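Local coordinates for glutamine amidotransferase domain-containing protein (Streptococcus mutans, PDB 3L7N) that probably acts as a glutamine amidotransferase of the class 1 type, releasing ammonia from glutamine for transfer to an acceptor substrate, at residues Arg2-Leu7 with Asp27-Lys32; Leu49-Gly54 with Lys85-Val90; His8-Ala13 with Lys32-Glu37; Pro14-Ala19 with Ala224-Leu229. All coordinates share one frame; numbering follows the deposited sequence.

Interactions 1 and 2 are strand pairings in one sheet. They meet where strand 2-7 lies beside strand 48-51, through bonds such as Ile6 N to Ile50 O. Interaction 1 includes the sheet's outer strand and is partly buried. Interaction 2 lies near the centre of the chain and is buried, with apolar side chains over a backbone ladder. Interaction 3 continues from interaction 1 beyond the strand ends. It is a partly exposed loop contact without cross-bonds, made around a tyrosine ring. Interaction 4 is also buried, but it joins two helices mainly by side chains, without hydrogen bonds. Its Tyr17 reaches Phe5 of interaction 1 and Val88 and Val90 of interaction 2, so it ties the helix layer to the sheet.

Interaction 1: Arg2-Leu7 with Asp27-Lys32; sequences RIHFIL and DVSMTK
Phe5 O accepts the shortest backbone bond of this pairing, from Thr31 N at 2.8 Å. The same oxygen also meets Met30 CA at 3.3 Å in a CA-H...O contact. Further bonds alternate along the two strands: Asp27 O takes Ile3 N, Ile3 O takes Ser29 N, Ser29 O takes Phe5 N and Thr31 O takes Leu7 N. This is a regular parallel ladder. Ile3 and Phe5 use both N and O on strand 27-32, and Leu7 its N; Leu7 O goes on to Val33 N. His4 and Ile6 turn their backbone groups to strand 48-51 and, for Ile6, also to Met52 just past it.

One face of the pair carries Ile3, Phe5 and Leu7 with Val28 and Met30. The Phe5 ring stands beside its own backbone N (chi1 -75°), which brings one ring edge close to the oxygen that this N binds: CD2 is 3.8 Å from Ser29 O, near the ring plane. The same Phe5 CD2 is 4.0 Å from Val28 CG1. Met30 packs its CG on Phe5 CB at 3.7 Å, then bends at its last torsion so that CE reaches Leu7 CD1 at 4.0 Å. Helix 15-23 covers this face with Trp20 and Ala21.

The other face is more polar. Ser29 and Thr31 flank His4 there, and Pro40 touches both His4 and Thr31. At the strand start, Arg2 CG lies 3.5 Å from Asp27 OD2, but the guanidinium leads away to Asp47 and the carbonyl of Asp44. The strands, joined through helix 15-23 in a beta-alpha-beta unit, are thus held by backbone bonds and apolar packing, with no salt bridge between them.

Interaction 2: Leu49-Gly54 with Lys85-Val90; sequences LILMGG and KIIVGV
Leu49 O receives Val88 N at 2.8 Å in the tight middle of this parallel pair. Val88 O in turn takes Leu51 N, also at 2.8 Å, and Leu51 O takes Val90 N. Leu49 N adds a bond to Ile86 O. The strands are only 7° from parallel.

Packing is close on the face of Leu49, Leu51 and Ile87. Ile87 has its CG2 opposite its backbone N across the CA-CB bond, with CG1 beside the N (chi1 -51°). The CG2 branch reaches the partner strand, 3.7 Å from Leu49 O and 4.0 Å from Leu51 CD1. The Leu51 and Ile87 side chains run side by side. Helix 70-82 closes over them with Ile77 and Ala80. Gly89 contributes no side chain to this face.

The two strands and helix 70-82 form a beta-alpha-beta unit of the class 1 amidotransferase fold. Strand 86-90 ends at a GxCxG sequence that begins with Gly89, consistent with the nucleophile elbow of this family, where the cysteine follows the strand.

The ladder ends after Leu51, but the packing stays buried at Met52, Gly53 and Val90. Met52 SD lies alongside Val90 CG2 at 4.0 Å, and Gly53 CA touches Val90 O at 3.4 Å. Gly54, partly exposed, takes no part. The looser end is at Lys85 and Ile86, both partly exposed. Ile86 leads its side chain away from strand 49-51 and onto Leu232 and Thr233 of helix 219-233. Lys85 carries its amine off to the carbonyl of Phe46.

Interaction 3: His8-Ala13 with Lys32-Glu37; sequences HETFEA and KVYRYE
Tyr34 holds its ring between its own backbone N and carbonyl carbon (chi1 57°), which sends the ring toward the backbone of His8 and Glu9. Glu9 bends at chi2, and its carboxylate folds back toward the same ring. Glu9 CA lies over the ring face, 3.9 Å from the Tyr34 centroid and 28° off the normal, a CH-pi contact. Thr10 N covers the same ring toward its rim. Near one side, Tyr34 CD2 is 3.3 Å from Glu9 N. On the other, Thr10 CG2 meets Tyr34 CE1 at 3.6 Å, and Glu9 OE1 is 3.7 Å from Tyr34 CD1, its carboxylate 27° from the ring plane. Glu9 and Thr10 begin a type I beta turn that ends at Glu12.

Glu9 OE1 accepts Thr10 N at 2.8 Å, which helps hold the folded carboxylate. Next to the tyrosine, Val33 CG2 packs against His8 CD2 at 3.9 Å. The His8 ring is held by Gly53 O at ND1 and by Glu73 at NE2.

These loops follow strands 2-7 and 27-32. Some polar groups are met within a loop, as Lys32 N is by Glu37 OE1. No hydrogen bond crosses; the join itself is van der Waals and CH-pi contact around one aromatic ring.

Interaction 4: Pro14-Ala19 with Ala224-Leu229; sequences PGAYLA and ALYSFL
Tyr17 reaches from helix 15-23 toward Leu225 and Leu229 of helix 219-233. Its CB does not touch that helix and rests instead on Phe5 CE1 of strand 2-7, at 3.8 Å. The first torsion sets CG beside the backbone N (chi1 -72°), and from there the ring extends between the helices. CD1 comes first, 3.9 Å from Leu229 CD1, while CD2 faces Met52 CE. Next, CE1 meets Leu225 CD1 at 3.7 Å. CE2 and CZ lie under the other methyl of that leucine: Leu225 CD2 sits 3.9 Å from the Tyr17 ring centroid and only 11° off the normal, a CH-pi contact over the centre of the face. At the tip, OH touches Leu225 CD1 and also Val90 CG2.

Leu225 has CG anti to the backbone N and crosses the tyrosine at about a right angle, with both methyls on it.

From helix 219-233, Tyr226 lies against Ala16 and Ala19. Its OH lies 3.6 Å from Ala16 CB and 3.8 Å from Ala19 CB. Ala16 O meets Tyr226 CE1 at the ring edge, near its plane. The small alanines let this ring lie close to the helix. No hydrogen bond joins the two segments.

The axes of 15-19 and 224-229 come within 10.2 Å and cross at -52°. Helix 15-23 lies against the sheet, where Tyr17 also touches Val88. Pro14, just before the helix, touches Phe5 and Leu7. Helix 219-233 packs beside it on the same face, its Phe228 ring set edge-to-face with Tyr174 and Phe176 of strand 173-176.

Interaction 1: Arg2-Leu7 with Asp27-Lys32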
loop_
_atom_site.group_PDB
_atom_site.type_symbol
_atom_site.label_atom_id
_atom_site.label_comp_id
_atom_site.label_asym_id
_atom_site.label_seq_id
_atom_site.Cartn_x
_atom_site.Cartn_y
_atom_site.Cartn_z
ATOM N N ARG A 2 -13.390 11.291 8.505
ATOM C CA ARG A 2 -12.199 11.181 9.374
ATOM C C ARG A 2 -11.312 10.025 8.878
ATOM O O ARG A 2 -11.685 8.852 8.955
ATOM C CB ARG A 2 -12.563 10.967 10.858
ATOM C CG ARG A 2 -13.095 12.157 11.597
ATOM C CD ARG A 2 -13.984 11.753 12.790
ATOM N NE ARG A 2 -14.775 10.553 12.493
ATOM C CZ ARG A 2 -15.144 9.630 13.400
ATOM N NH1 ARG A 2 -14.841 9.788 14.701
ATOM N NH2 ARG A 2 -15.763 8.532 13.002
ATOM N N ILE A 3 -10.159 10.360 8.375
ATOM C CA ILE A 3 -9.260 9.410 7.800
ATOM C C ILE A 3 -8.022 9.343 8.688
ATOM O O ILE A 3 -7.345 10.390 8.892
ATOM C CB ILE A 3 -8.836 9.907 6.432
ATOM C CG1 ILE A 3 -10.012 9.976 5.521
ATOM C CG2 ILE A 3 -7.668 9.063 5.807
ATOM C CD1 ILE A 3 -9.602 10.334 4.148
ATOM N N HIS A 4 -7.703 8.141 9.225
ATOM C CA HIS A 4 -6.508 7.981 10.077
ATOM C C HIS A 4 -5.397 7.171 9.397
ATOM O O HIS A 4 -5.630 6.022 8.989
ATOM C CB HIS A 4 -6.886 7.353 11.455
ATOM C CG HIS A 4 -5.766 7.378 12.445
ATOM N ND1 HIS A 4 -4.813 6.376 12.512
ATOM C CD2 HIS A 4 -5.357 8.349 13.321
ATOM C CE1 HIS A 4 -3.890 6.701 13.426
ATOM N NE2 HIS A 4 -4.197 7.886 13.930
ATOM N N PHE A 5 -4.184 7.753 9.306
ATOM C CA PHE A 5 -3.019 7.092 8.672
ATOM C C PHE A 5 -2.129 6.431 9.669
ATOM O O PHE A 5 -1.821 7.011 10.747
ATOM C CB PHE A 5 -2.175 8.101 7.970
ATOM C CG PHE A 5 -2.747 8.592 6.677
ATOM C CD1 PHE A 5 -2.386 7.987 5.453
ATOM C CD2 PHE A 5 -3.621 9.656 6.657
ATOM C CE1 PHE A 5 -2.940 8.412 4.256
ATOM C CE2 PHE A 5 -4.189 10.078 5.444
ATOM C CZ PHE A 5 -3.814 9.454 4.234
ATOM N N ILE A 6 -1.623 5.258 9.322
ATOM C CA ILE A 6 -0.579 4.628 10.121
ATOM C C ILE A 6 0.706 4.636 9.308
ATOM O O ILE A 6 0.719 4.176 8.169
ATOM C CB ILE A 6 -0.945 3.128 10.489
ATOM C CG1 ILE A 6 -2.310 3.030 11.108
ATOM C CG2 ILE A 6 0.113 2.510 11.352
ATOM C CD1 ILE A 6 -2.349 3.495 12.425
ATOM N N LEU A 7 1.765 5.233 9.828
ATOM C CA LEU A 7 2.965 5.430 9.027
ATOM C C LEU A 7 4.167 4.788 9.722
ATOM O O LEU A 7 4.241 4.790 10.932
ATOM C CB LEU A 7 3.193 6.888 8.796
ATOM C CG LEU A 7 2.088 7.749 8.191
ATOM C CD1 LEU A 7 2.613 9.102 8.068
ATOM C CD2 LEU A 7 1.651 7.257 6.874
ATOM N N ASP A 27 -10.721 14.901 7.135
ATOM C CA ASP A 27 -10.143 15.279 8.407
ATOM C C ASP A 27 -9.109 14.304 8.772
ATOM O O ASP A 27 -9.428 13.269 9.297
ATOM C CB ASP A 27 -11.230 15.284 9.482
ATOM C CG ASP A 27 -10.714 15.684 10.830
ATOM O OD1 ASP A 27 -9.742 16.510 10.898
ATOM O OD2 ASP A 27 -11.227 15.145 11.824
ATOM N N VAL A 28 -7.838 14.640 8.501
ATOM C CA VAL A 28 -6.719 13.671 8.570
ATOM C C VAL A 28 -6.076 13.561 9.998
ATOM O O VAL A 28 -5.783 14.555 10.608
ATOM C CB VAL A 28 -5.661 14.079 7.620
ATOM C CG1 VAL A 28 -4.467 13.358 7.860
ATOM C CG2 VAL A 28 -6.115 13.886 6.237
ATOM N N SER A 29 -5.841 12.357 10.485
ATOM C CA SER A 29 -4.923 12.187 11.658
ATOM C C SER A 29 -3.896 11.153 11.324
ATOM O O SER A 29 -4.065 10.442 10.374
ATOM C CB SER A 29 -5.697 11.797 12.925
ATOM O OG SER A 29 -6.749 10.906 12.620
ATOM N N MET A 30 -2.822 11.066 12.080
ATOM C CA MET A 30 -1.786 10.113 11.746
ATOM C C MET A 30 -1.159 9.472 12.966
ATOM O O MET A 30 -1.217 10.019 14.035
ATOM C CB MET A 30 -0.719 10.791 11.009
ATOM C CG MET A 30 -1.044 11.157 9.677
ATOM S SD MET A 30 -0.054 12.566 9.259
ATOM C CE MET A 30 0.257 12.272 7.581
ATOM N N THR A 31 -0.477 8.350 12.787
ATOM C CA THR A 31 0.276 7.781 13.852
ATOM C C THR A 31 1.581 7.511 13.277
ATOM O O THR A 31 1.701 6.738 12.338
ATOM C CB THR A 31 -0.362 6.425 14.352
ATOM O OG1 THR A 31 -1.644 6.682 14.941
ATOM C CG2 THR A 31 0.519 5.766 15.376
ATOM N N LYS A 32 2.601 8.132 13.772
ATOM C CA LYS A 32 3.872 7.853 13.191
ATOM C C LYS A 32 4.635 6.840 14.065
ATOM O O LYS A 32 5.329 7.235 15.010
ATOM C CB LYS A 32 4.630 9.129 12.991
ATOM C CG LYS A 32 4.026 9.996 11.999
ATOM C CD LYS A 32 4.535 11.428 12.087
ATOM C CE LYS A 32 3.733 12.358 11.192
ATOM N NZ LYS A 32 4.114 13.742 11.357
#

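Interaction 2: Leu49-Gly54 with Lys85-Val90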
loop_
_atom_site.group_PDB
_atom_site.type_symbol
_atom_site.label_atom_id
_atom_site.label_comp_id
_atom_site.label_asym_id
_atom_site.label_seq_id
_atom_site.Cartn_x
_atom_site.Cartn_y
_atom_site.Cartn_z
ATOM N N LEU A 49 -9.201 3.974 7.536
ATOM C CA LEU A 49 -7.888 3.693 8.090
ATOM C C LEU A 49 -7.009 3.350 6.884
ATOM O O LEU A 49 -7.357 2.477 6.096
ATOM C CB LEU A 49 -7.979 2.477 9.012
ATOM C CG LEU A 49 -6.724 1.965 9.661
ATOM C CD1 LEU A 49 -6.086 3.029 10.565
ATOM C CD2 LEU A 49 -7.023 0.689 10.458
ATOM N N ILE A 50 -5.917 4.047 6.709
ATOM C CA ILE A 50 -5.056 3.809 5.610
ATOM C C ILE A 50 -3.747 3.504 6.221
ATOM O O ILE A 50 -3.260 4.300 7.010
ATOM C CB ILE A 50 -4.911 5.099 4.780
ATOM C CG1 ILE A 50 -6.247 5.499 4.244
ATOM C CG2 ILE A 50 -3.897 4.948 3.709
ATOM C CD1 ILE A 50 -6.212 6.716 3.403
ATOM N N LEU A 51 -3.190 2.319 5.948
ATOM C CA LEU A 51 -1.900 1.935 6.535
ATOM C C LEU A 51 -0.903 1.893 5.404
ATOM O O LEU A 51 -1.102 1.158 4.464
ATOM C CB LEU A 51 -1.975 0.510 7.183
ATOM C CG LEU A 51 -2.975 0.186 8.312
ATOM C CD1 LEU A 51 -4.122 -0.480 7.768
ATOM C CD2 LEU A 51 -2.372 -0.689 9.440
ATOM N N MET A 52 0.176 2.677 5.502
ATOM C CA MET A 52 1.175 2.769 4.451
ATOM C C MET A 52 2.305 1.739 4.606
ATOM O O MET A 52 2.323 0.989 5.551
ATOM C CB MET A 52 1.769 4.173 4.437
ATOM C CG MET A 52 0.793 5.236 3.917
ATOM S SD MET A 52 0.338 4.977 2.210
ATOM C CE MET A 52 -1.292 5.314 2.491
ATOM N N GLY A 53 3.302 1.797 3.699
ATOM C CA GLY A 53 4.312 0.784 3.597
ATOM C C GLY A 53 5.294 0.878 4.730
ATOM O O GLY A 53 5.044 1.558 5.718
ATOM N N GLY A 54 6.385 0.140 4.623
ATOM C CA GLY A 54 7.385 0.170 5.607
ATOM C C GLY A 54 8.526 -0.778 5.342
ATOM O O GLY A 54 8.347 -1.828 4.765
ATOM N N LYS A 85 -15.442 -0.354 9.173
ATOM C CA LYS A 85 -14.599 0.821 8.730
ATOM C C LYS A 85 -14.055 0.600 7.319
ATOM O O LYS A 85 -13.628 -0.448 7.019
ATOM C CB LYS A 85 -13.411 0.998 9.698
ATOM C CG LYS A 85 -13.806 1.212 11.088
ATOM C CD LYS A 85 -14.526 2.491 11.230
ATOM C CE LYS A 85 -14.923 2.710 12.679
ATOM N NZ LYS A 85 -16.026 3.663 12.736
ATOM N N ILE A 86 -13.978 1.644 6.516
ATOM C CA ILE A 86 -13.186 1.601 5.247
ATOM C C ILE A 86 -11.739 1.419 5.590
ATOM O O ILE A 86 -11.251 2.133 6.423
ATOM C CB ILE A 86 -13.321 2.896 4.512
ATOM C CG1 ILE A 86 -14.804 3.290 4.438
ATOM C CG2 ILE A 86 -12.592 2.852 3.172
ATOM C CD1 ILE A 86 -15.137 4.306 3.425
ATOM N N ILE A 87 -11.048 0.417 4.994
ATOM C CA ILE A 87 -9.599 0.228 5.267
ATOM C C ILE A 87 -8.884 0.163 3.966
ATOM O O ILE A 87 -9.417 -0.350 3.054
ATOM C CB ILE A 87 -9.347 -1.048 5.995
ATOM C CG1 ILE A 87 -10.273 -1.124 7.207
ATOM C CG2 ILE A 87 -7.868 -1.142 6.416
ATOM C CD1 ILE A 87 -10.128 -2.390 8.000
ATOM N N VAL A 88 -7.686 0.761 3.860
ATOM C CA VAL A 88 -6.793 0.528 2.688
ATOM C C VAL A 88 -5.358 0.276 3.217
ATOM O O VAL A 88 -4.923 0.995 4.120
ATOM C CB VAL A 88 -6.762 1.729 1.767
ATOM C CG1 VAL A 88 -5.579 1.591 0.671
ATOM C CG2 VAL A 88 -8.126 1.965 1.150
ATOM N N GLY A 89 -4.644 -0.773 2.691
ATOM C CA GLY A 89 -3.269 -1.135 3.169
ATOM C C GLY A 89 -2.361 -1.147 1.990
ATOM O O GLY A 89 -2.722 -1.673 0.986
ATOM N N VAL A 90 -1.184 -0.508 2.097
ATOM C CA VAL A 90 -0.225 -0.384 0.956
ATOM C C VAL A 90 1.118 -1.077 1.309
ATOM O O VAL A 90 1.591 -0.926 2.394
ATOM C CB VAL A 90 0.043 1.065 0.697
ATOM C CG1 VAL A 90 1.020 1.254 -0.401
ATOM C CG2 VAL A 90 -1.219 1.773 0.408
#

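Interaction 3: His8-Ala13 with Lys32-Glu37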
loop_
_atom_site.group_PDB
_atom_site.type_symbol
_atom_site.label_atom_id
_atom_site.label_comp_id
_atom_site.label_asym_id
_atom_site.label_seq_id
_atom_site.Cartn_x
_atom_site.Cartn_y
_atom_site.Cartn_z
ATOM N N HIS A 8 5.044 4.161 8.958
ATOM C CA HIS A 8 6.006 3.246 9.533
ATOM C C HIS A 8 7.433 3.700 9.236
ATOM O O HIS A 8 8.388 3.055 9.652
ATOM C CB HIS A 8 5.842 1.816 8.944
ATOM C CG HIS A 8 4.473 1.222 9.102
ATOM N ND1 HIS A 8 3.611 1.064 8.028
ATOM C CD2 HIS A 8 3.904 0.553 10.139
ATOM C CE1 HIS A 8 2.520 0.433 8.433
ATOM N NE2 HIS A 8 2.669 0.112 9.709
ATOM N N GLU A 9 7.566 4.703 8.381
ATOM C CA GLU A 9 8.835 5.411 8.188
ATOM C C GLU A 9 8.690 6.671 7.318
ATOM O O GLU A 9 7.610 6.879 6.629
ATOM C CB GLU A 9 9.925 4.501 7.688
ATOM C CG GLU A 9 10.889 4.075 8.782
ATOM C CD GLU A 9 11.856 5.198 9.188
ATOM O OE1 GLU A 9 11.436 6.414 9.241
ATOM O OE2 GLU A 9 13.048 4.897 9.377
ATOM N N THR A 10 9.690 7.585 7.466
ATOM C CA THR A 10 9.710 8.950 6.802
ATOM C C THR A 10 9.674 8.768 5.300
ATOM O O THR A 10 8.941 9.469 4.610
ATOM C CB THR A 10 11.002 9.778 7.217
ATOM O OG1 THR A 10 12.143 8.992 7.020
ATOM C CG2 THR A 10 10.980 10.158 8.738
ATOM N N PHE A 11 10.304 7.685 4.810
ATOM C CA PHE A 11 10.256 7.351 3.369
ATOM C C PHE A 11 9.044 6.470 2.907
ATOM O O PHE A 11 8.939 6.110 1.718
ATOM C CB PHE A 11 11.542 6.718 2.919
ATOM C CG PHE A 11 12.003 5.618 3.787
ATOM C CD1 PHE A 11 11.655 4.253 3.487
ATOM C CD2 PHE A 11 12.845 5.885 4.887
ATOM C CE1 PHE A 11 12.123 3.159 4.303
ATOM C CE2 PHE A 11 13.347 4.808 5.731
ATOM C CZ PHE A 11 12.971 3.433 5.425
ATOM N N GLU A 12 8.167 6.125 3.810
ATOM C CA GLU A 12 6.958 5.468 3.429
ATOM C C GLU A 12 5.786 6.439 3.588
ATOM O O GLU A 12 4.897 6.268 4.513
ATOM C CB GLU A 12 6.770 4.276 4.282
ATOM C CG GLU A 12 7.935 3.412 4.300
ATOM C CD GLU A 12 7.990 2.536 3.116
ATOM O OE1 GLU A 12 7.030 2.621 2.264
ATOM O OE2 GLU A 12 8.946 1.689 3.040
ATOM N N ALA A 13 5.813 7.505 2.799
ATOM C CA ALA A 13 4.891 8.632 3.000
ATOM C C ALA A 13 3.503 8.352 2.447
ATOM O O ALA A 13 3.365 7.701 1.425
ATOM C CB ALA A 13 5.457 9.851 2.344
ATOM N N LYS A 32 2.601 8.132 13.772
ATOM C CA LYS A 32 3.872 7.853 13.191
ATOM C C LYS A 32 4.635 6.840 14.065
ATOM O O LYS A 32 5.329 7.235 15.010
ATOM C CB LYS A 32 4.630 9.129 12.991
ATOM C CG LYS A 32 4.026 9.996 11.999
ATOM C CD LYS A 32 4.535 11.428 12.087
ATOM C CE LYS A 32 3.733 12.358 11.192
ATOM N NZ LYS A 32 4.114 13.742 11.357
ATOM N N VAL A 33 4.441 5.526 13.817
ATOM C CA VAL A 33 4.969 4.537 14.747
ATOM C C VAL A 33 6.473 4.604 14.926
ATOM O O VAL A 33 6.969 4.398 16.010
ATOM C CB VAL A 33 4.526 3.164 14.443
ATOM C CG1 VAL A 33 3.060 3.131 14.369
ATOM C CG2 VAL A 33 5.150 2.652 13.155
ATOM N N TYR A 34 7.186 4.996 13.875
ATOM C CA TYR A 34 8.630 5.168 13.946
ATOM C C TYR A 34 9.052 6.257 14.919
ATOM O O TYR A 34 10.263 6.357 15.249
ATOM C CB TYR A 34 9.244 5.428 12.522
ATOM C CG TYR A 34 8.662 6.608 11.824
ATOM C CD1 TYR A 34 9.294 7.848 11.863
ATOM C CD2 TYR A 34 7.455 6.506 11.132
ATOM C CE1 TYR A 34 8.739 8.951 11.255
ATOM C CE2 TYR A 34 6.897 7.595 10.514
ATOM C CZ TYR A 34 7.540 8.833 10.591
ATOM O OH TYR A 34 6.970 9.942 9.988
ATOM N N ARG A 35 8.102 7.109 15.354
ATOM C CA ARG A 35 8.410 8.186 16.325
ATOM C C ARG A 35 7.953 7.739 17.706
ATOM O O ARG A 35 7.712 8.577 18.627
ATOM C CB ARG A 35 7.694 9.488 15.926
ATOM C CG ARG A 35 8.317 10.230 14.716
ATOM C CD ARG A 35 7.671 11.590 14.578
ATOM N NE ARG A 35 8.142 12.493 15.616
ATOM C CZ ARG A 35 9.220 13.311 15.499
ATOM N NH1 ARG A 35 9.895 13.428 14.325
ATOM N NH2 ARG A 35 9.639 13.991 16.563
ATOM N N TYR A 36 7.826 6.409 17.865
ATOM C CA TYR A 36 7.220 5.775 19.052
ATOM C C TYR A 36 5.920 6.355 19.414
ATOM O O TYR A 36 5.576 6.375 20.566
ATOM C CB TYR A 36 8.161 5.776 20.235
ATOM C CG TYR A 36 9.444 5.022 19.946
ATOM C CD1 TYR A 36 9.760 3.830 20.618
ATOM C CD2 TYR A 36 10.306 5.451 18.954
ATOM C CE1 TYR A 36 10.931 3.121 20.304
ATOM C CE2 TYR A 36 11.439 4.750 18.631
ATOM C CZ TYR A 36 11.761 3.606 19.289
ATOM O OH TYR A 36 12.977 2.949 18.945
ATOM N N GLU A 37 5.135 6.773 18.414
ATOM C CA GLU A 37 3.748 7.196 18.671
ATOM C C GLU A 37 2.838 6.035 18.899
ATOM O O GLU A 37 3.012 5.002 18.338
ATOM C CB GLU A 37 3.237 8.065 17.552
ATOM C CG GLU A 37 3.825 9.424 17.572
ATOM C CD GLU A 37 3.403 10.259 16.414
ATOM O OE1 GLU A 37 2.386 9.965 15.769
ATOM O OE2 GLU A 37 4.068 11.245 16.149
#

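Interaction 4: Pro14-Ala19 with Ala224-Leu229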
loop_
_atom_site.group_PDB
_atom_site.type_symbol
_atom_site.label_atom_id
_atom_site.label_comp_id
_atom_site.label_asym_id
_atom_site.label_seq_id
_atom_site.Cartn_x
_atom_site.Cartn_y
_atom_site.Cartn_z
ATOM N N PRO A 14 2.487 8.974 3.018
ATOM C CA PRO A 14 1.170 8.793 2.454
ATOM C C PRO A 14 1.042 9.297 0.963
ATOM O O PRO A 14 -0.004 9.008 0.276
ATOM C CB PRO A 14 0.283 9.635 3.371
ATOM C CG PRO A 14 1.197 10.602 4.014
ATOM C CD PRO A 14 2.513 10.006 4.069
ATOM N N GLY A 15 2.023 10.084 0.499
ATOM C CA GLY A 15 1.879 10.882 -0.773
ATOM C C GLY A 15 0.450 11.227 -1.264
ATOM O O GLY A 15 -0.316 11.913 -0.588
ATOM N N ALA A 16 0.091 10.742 -2.425
ATOM C CA ALA A 16 -1.184 11.117 -2.999
ATOM C C ALA A 16 -2.398 10.718 -2.184
ATOM O O ALA A 16 -3.455 11.256 -2.410
ATOM C CB ALA A 16 -1.310 10.602 -4.389
ATOM N N TYR A 17 -2.265 9.715 -1.256
ATOM C CA TYR A 17 -3.417 9.368 -0.367
ATOM C C TYR A 17 -3.724 10.571 0.512
ATOM O O TYR A 17 -4.908 10.975 0.674
ATOM C CB TYR A 17 -3.125 8.170 0.492
ATOM C CG TYR A 17 -3.103 6.851 -0.241
ATOM C CD1 TYR A 17 -4.298 6.137 -0.488
ATOM C CD2 TYR A 17 -1.875 6.272 -0.662
ATOM C CE1 TYR A 17 -4.286 4.875 -1.116
ATOM C CE2 TYR A 17 -1.853 5.044 -1.372
ATOM C CZ TYR A 17 -3.083 4.345 -1.576
ATOM O OH TYR A 17 -3.089 3.156 -2.240
ATOM N N LEU A 18 -2.647 11.221 1.024
ATOM C CA LEU A 18 -2.800 12.390 1.862
ATOM C C LEU A 18 -3.331 13.525 1.049
ATOM O O LEU A 18 -4.296 14.182 1.468
ATOM C CB LEU A 18 -1.486 12.779 2.510
ATOM C CG LEU A 18 -1.564 13.920 3.543
ATOM C CD1 LEU A 18 -2.779 13.761 4.460
ATOM C CD2 LEU A 18 -0.233 14.050 4.392
ATOM N N ALA A 19 -2.735 13.759 -0.149
ATOM C CA ALA A 19 -3.192 14.855 -1.037
ATOM C C ALA A 19 -4.673 14.743 -1.382
ATOM O O ALA A 19 -5.446 15.720 -1.263
ATOM C CB ALA A 19 -2.426 14.862 -2.212
ATOM N N ALA A 224 -5.430 7.833 -11.277
ATOM C CA ALA A 224 -6.106 6.601 -11.186
ATOM C C ALA A 224 -6.498 6.372 -9.736
ATOM O O ALA A 224 -7.725 6.092 -9.431
ATOM C CB ALA A 224 -5.253 5.529 -11.661
ATOM N N LEU A 225 -5.500 6.542 -8.793
ATOM C CA LEU A 225 -5.782 6.454 -7.320
ATOM C C LEU A 225 -6.961 7.311 -6.892
ATOM O O LEU A 225 -7.893 6.814 -6.274
ATOM C CB LEU A 225 -4.602 6.825 -6.560
ATOM C CG LEU A 225 -4.562 6.548 -5.087
ATOM C CD1 LEU A 225 -4.941 5.104 -4.726
ATOM C CD2 LEU A 225 -3.166 6.832 -4.637
ATOM N N TYR A 226 -6.947 8.594 -7.265
ATOM C CA TYR A 226 -8.038 9.474 -6.905
ATOM C C TYR A 226 -9.354 8.899 -7.298
ATOM O O TYR A 226 -10.336 9.033 -6.563
ATOM C CB TYR A 226 -7.868 10.879 -7.517
ATOM C CG TYR A 226 -6.647 11.593 -7.053
ATOM C CD1 TYR A 226 -6.115 11.341 -5.817
ATOM C CD2 TYR A 226 -6.017 12.540 -7.851
ATOM C CE1 TYR A 226 -4.903 11.978 -5.369
ATOM C CE2 TYR A 226 -4.805 13.212 -7.400
ATOM C CZ TYR A 226 -4.276 12.905 -6.151
ATOM O OH TYR A 226 -3.090 13.501 -5.694
ATOM N N SER A 227 -9.436 8.333 -8.506
ATOM C CA SER A 227 -10.759 7.790 -8.997
ATOM C C SER A 227 -11.177 6.615 -8.116
ATOM O O SER A 227 -12.360 6.517 -7.732
ATOM C CB SER A 227 -10.674 7.335 -10.429
ATOM O OG SER A 227 -9.627 6.346 -10.558
ATOM N N PHE A 228 -10.200 5.751 -7.747
ATOM C CA PHE A 228 -10.468 4.672 -6.781
ATOM C C PHE A 228 -10.984 5.185 -5.394
ATOM O O PHE A 228 -12.089 4.781 -4.937
ATOM C CB PHE A 228 -9.271 3.742 -6.623
ATOM C CG PHE A 228 -9.407 2.767 -5.479
ATOM C CD1 PHE A 228 -10.147 1.559 -5.640
ATOM C CD2 PHE A 228 -8.836 3.062 -4.200
ATOM C CE1 PHE A 228 -10.312 0.646 -4.554
ATOM C CE2 PHE A 228 -8.987 2.165 -3.102
ATOM C CZ PHE A 228 -9.739 0.947 -3.278
ATOM N N LEU A 229 -10.264 6.142 -4.783
ATOM C CA LEU A 229 -10.648 6.621 -3.432
ATOM C C LEU A 229 -11.979 7.303 -3.470
ATOM O O LEU A 229 -12.843 7.073 -2.574
ATOM C CB LEU A 229 -9.564 7.545 -2.820
ATOM C CG LEU A 229 -8.155 6.906 -2.643
ATOM C CD1 LEU A 229 -7.028 7.985 -2.540
ATOM C CD2 LEU A 229 -8.179 6.041 -1.438
#